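Local coordinates for protein deseasin MCP-01 (Pseudoalteromonas sp., PDB 3VV3) that probably cleaves peptide bonds as a calcium-binding serine protease of the subtilisin family, with collagen among its substrates, at residues G253-V258 / Y263-G268. Residues are numbered along the deposited sequence; the frame is centred on the assembly and turned at random.
Sequences GILSTV and YATYSG
Ser267 turns OG back beside its own backbone N (chi1 -57°), where it meets the amide of Gly253. In Leu255, CG is anti to the backbone N (chi1 178°), and chi2 of 68° then turns CD1 to Thr265 OG1, 3.6 Å away. The two side chains cross at about a right angle.

Strands 254-258 and 262-266 form an antiparallel beta hairpin. Ile254 and Tyr266 are a hydrogen-bonded pair and exchange N-H...O bonds both ways, with Ile254 N 2.8 Å from Tyr266 O. Ser256 and Ala264 form the second hydrogen-bonded pair and do the same. Leu255 and Thr265 form the non-hydrogen-bonded pair between them. Here the strands come close, and Thr265 CA lies 3.3 Å from Ile254 O in a CA-H...O contact.

Past the Ile254 end of the ladder, Gly253 N donates to Ser267 OG at 2.8 Å. With the hydroxyl gone, as with an alanine at Ser267, the Gly253 amide would probably lose this acceptor and Gly253 would be less firmly fixed. Thr265 CG2 rests on Gly253 C at 3.5 Å.

At the turn end, Val258 CG1 touches Ala264 CB at 3.8 Å and also reaches the phenol end of Tyr266. On Thr257, CG2 meets Tyr263 CE2 at 3.8 Å.

Helix 105-114 packs against the hairpin through His108, which stacks on the Tyr266 ring, bonds to Ala264 O through NE2 and binds Ser256 OG through its carbonyl O. Helix 269-284 follows directly, with Gly268 at its N-cap, and its Met271 touches both Ile254 and Tyr266. The hairpin thus joins the end of the central parallel sheet, strand 247-250, to the helix carrying Ser270, the probable catalytic serine of this subtilisin-type fold.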
ATOM      1  N   GLY A 253      -4.544 -10.674  -0.766  1.00  5.34           N
ATOM      2  CA  GLY A 253      -3.482 -11.641  -0.533  1.00  6.82           C
ATOM      3  C   GLY A 253      -2.949 -12.242  -1.820  1.00  5.57           C
ATOM      4  O   GLY A 253      -2.999 -13.461  -2.026  1.00  7.37           O
ATOM      5  N   ILE A 254      -2.439 -11.381  -2.695  1.00  5.50           N
ATOM      6  CA  ILE A 254      -1.930 -11.823  -3.992  1.00  4.69           C
ATOM      7  C   ILE A 254      -0.399 -11.906  -3.991  1.00  6.16           C
ATOM      8  O   ILE A 254       0.299 -10.903  -3.804  1.00  5.89           O
ATOM      9  CB  ILE A 254      -2.403 -10.891  -5.133  1.00  6.45           C
ATOM     10  CG1 ILE A 254      -3.936 -10.748  -5.131  1.00  6.48           C
ATOM     11  CG2 ILE A 254      -1.868 -11.386  -6.490  1.00  6.45           C
ATOM     12  CD1 ILE A 254      -4.697 -12.060  -5.234  1.00  8.15           C
ATOM     13  N   LEU A 255       0.119 -13.116  -4.191  1.00  4.32           N
ATOM     14  CA  LEU A 255       1.552 -13.330  -4.301  1.00  4.65           C
ATOM     15  C   LEU A 255       2.014 -13.018  -5.721  1.00  5.59           C
ATOM     16  O   LEU A 255       1.393 -13.456  -6.683  1.00  8.13           O
ATOM     17  CB  LEU A 255       1.885 -14.786  -3.973  1.00  7.38           C
ATOM     18  CG  LEU A 255       3.357 -15.190  -4.101  1.00  7.61           C
ATOM     19  CD1 LEU A 255       4.201 -14.513  -3.031  1.00  8.48           C
ATOM     20  CD2 LEU A 255       3.503 -16.704  -4.028  1.00 11.24           C
ATOM     21  N   SER A 256       3.113 -12.282  -5.850  1.00  5.38           N
ATOM     22  CA  SER A 256       3.649 -11.982  -7.168  1.00  6.57           C
ATOM     23  C   SER A 256       5.129 -11.639  -7.076  1.00  8.25           C
ATOM     24  O   SER A 256       5.726 -11.666  -5.996  1.00  7.36           O
ATOM     25  CB  SER A 256       2.863 -10.835  -7.820  1.00  8.08           C
ATOM     26  OG  SER A 256       3.192 -10.697  -9.199  1.00  7.41           O
ATOM     27  N   THR A 257       5.714 -11.330  -8.225  1.00  6.96           N
ATOM     28  CA  THR A 257       7.108 -10.921  -8.323  1.00  6.56           C
ATOM     29  C   THR A 257       7.374  -9.546  -7.715  1.00  7.61           C
ATOM     30  O   THR A 257       6.584  -8.617  -7.905  1.00  8.63           O
ATOM     31  CB  THR A 257       7.516 -10.834  -9.807  1.00  6.68           C
ATOM     32  OG1 THR A 257       6.515 -10.099 -10.527  1.00  6.20           O
ATOM     33  CG2 THR A 257       7.613 -12.230 -10.425  1.00  7.51           C
ATOM     34  N   VAL A 258       8.501  -9.414  -7.016  1.00  5.92           N
ATOM     35  CA  VAL A 258       9.038  -8.104  -6.628  1.00  7.86           C
ATOM     36  C   VAL A 258      10.538  -8.050  -6.952  1.00  6.53           C
ATOM     37  O   VAL A 258      11.167  -9.088  -7.139  1.00 10.12           O
ATOM     38  CB  VAL A 258       8.792  -7.766  -5.143  1.00  8.16           C
ATOM     39  CG1 VAL A 258       7.285  -7.644  -4.859  1.00  8.47           C
ATOM     40  CG2 VAL A 258       9.430  -8.812  -4.238  1.00  9.72           C
ATOM     41  N   TYR A 263       9.674 -12.608  -4.195  1.00 11.07           N
ATOM     42  CA  TYR A 263       8.227 -12.680  -4.335  1.00  8.76           C
ATOM     43  C   TYR A 263       7.621 -12.152  -3.050  1.00 14.14           C
ATOM     44  O   TYR A 263       8.217 -12.280  -1.983  1.00 12.43           O
ATOM     45  CB  TYR A 263       7.783 -14.126  -4.608  1.00  6.92           C
ATOM     46  CG  TYR A 263       8.522 -14.692  -5.794  1.00  8.53           C
ATOM     47  CD1 TYR A 263       9.795 -15.243  -5.648  1.00 12.43           C
ATOM     48  CD2 TYR A 263       7.986 -14.614  -7.066  1.00  8.16           C
ATOM     49  CE1 TYR A 263      10.496 -15.729  -6.737  1.00 10.83           C
ATOM     50  CE2 TYR A 263       8.676 -15.099  -8.167  1.00  8.58           C
ATOM     51  CZ  TYR A 263       9.930 -15.654  -7.999  1.00 11.15           C
ATOM     52  OH  TYR A 263      10.615 -16.129  -9.099  1.00  9.80           O
ATOM     53  N   ALA A 264       6.452 -11.533  -3.161  1.00  8.85           N
ATOM     54  CA  ALA A 264       5.796 -10.971  -1.993  1.00  9.89           C
ATOM     55  C   ALA A 264       4.291 -10.963  -2.175  1.00  9.84           C
ATOM     56  O   ALA A 264       3.783 -10.971  -3.298  1.00  6.49           O
ATOM     57  CB  ALA A 264       6.302  -9.559  -1.727  1.00  9.71           C
ATOM     58  N   THR A 265       3.581 -10.942  -1.055  1.00  7.48           N
ATOM     59  CA  THR A 265       2.126 -10.941  -1.065  1.00  5.91           C
ATOM     60  C   THR A 265       1.621  -9.547  -0.703  1.00  8.61           C
ATOM     61  O   THR A 265       1.962  -9.017   0.360  1.00  9.56           O
ATOM     62  CB  THR A 265       1.575 -11.989  -0.082  1.00  6.87           C
ATOM     63  OG1 THR A 265       1.997 -13.289  -0.501  1.00  8.09           O
ATOM     64  CG2 THR A 265       0.054 -11.951  -0.026  1.00  6.01           C
ATOM     65  N   TYR A 266       0.834  -8.956  -1.600  1.00  5.85           N
ATOM     66  CA  TYR A 266       0.234  -7.635  -1.399  1.00  6.79           C
ATOM     67  C   TYR A 266      -1.277  -7.763  -1.500  1.00  5.93           C
ATOM     68  O   TYR A 266      -1.799  -8.675  -2.149  1.00  5.65           O
ATOM     69  CB  TYR A 266       0.643  -6.647  -2.505  1.00  9.16           C
ATOM     70  CG  TYR A 266       2.089  -6.191  -2.582  1.00 13.92           C
ATOM     71  CD1 TYR A 266       3.096  -6.805  -1.863  1.00 20.88           C
ATOM     72  CD2 TYR A 266       2.435  -5.128  -3.415  1.00 21.29           C
ATOM     73  CE1 TYR A 266       4.419  -6.360  -1.967  1.00 17.19           C
ATOM     74  CE2 TYR A 266       3.733  -4.688  -3.522  1.00 19.08           C
ATOM     75  CZ  TYR A 266       4.719  -5.304  -2.798  1.00 20.03           C
ATOM     76  OH  TYR A 266       6.013  -4.844  -2.918  1.00 30.28           O
ATOM     77  N   SER A 267      -1.993  -6.819  -0.901  1.00  6.62           N
ATOM     78  CA  SER A 267      -3.440  -6.775  -1.064  1.00  4.77           C
ATOM     79  C   SER A 267      -3.878  -5.389  -1.504  1.00  6.45           C
ATOM     80  O   SER A 267      -3.344  -4.384  -1.039  1.00 10.47           O
ATOM     81  CB  SER A 267      -4.145  -7.150   0.244  1.00  6.57           C
ATOM     82  OG  SER A 267      -3.738  -8.433   0.682  1.00  6.23           O
ATOM     83  N   GLY A 268      -4.837  -5.331  -2.419  1.00  7.38           N
ATOM     84  CA  GLY A 268      -5.402  -4.055  -2.824  1.00  6.30           C
ATOM     85  C   GLY A 268      -6.146  -4.166  -4.137  1.00  6.49           C
ATOM     86  O   GLY A 268      -6.037  -5.170  -4.846  1.00  5.73           O
TER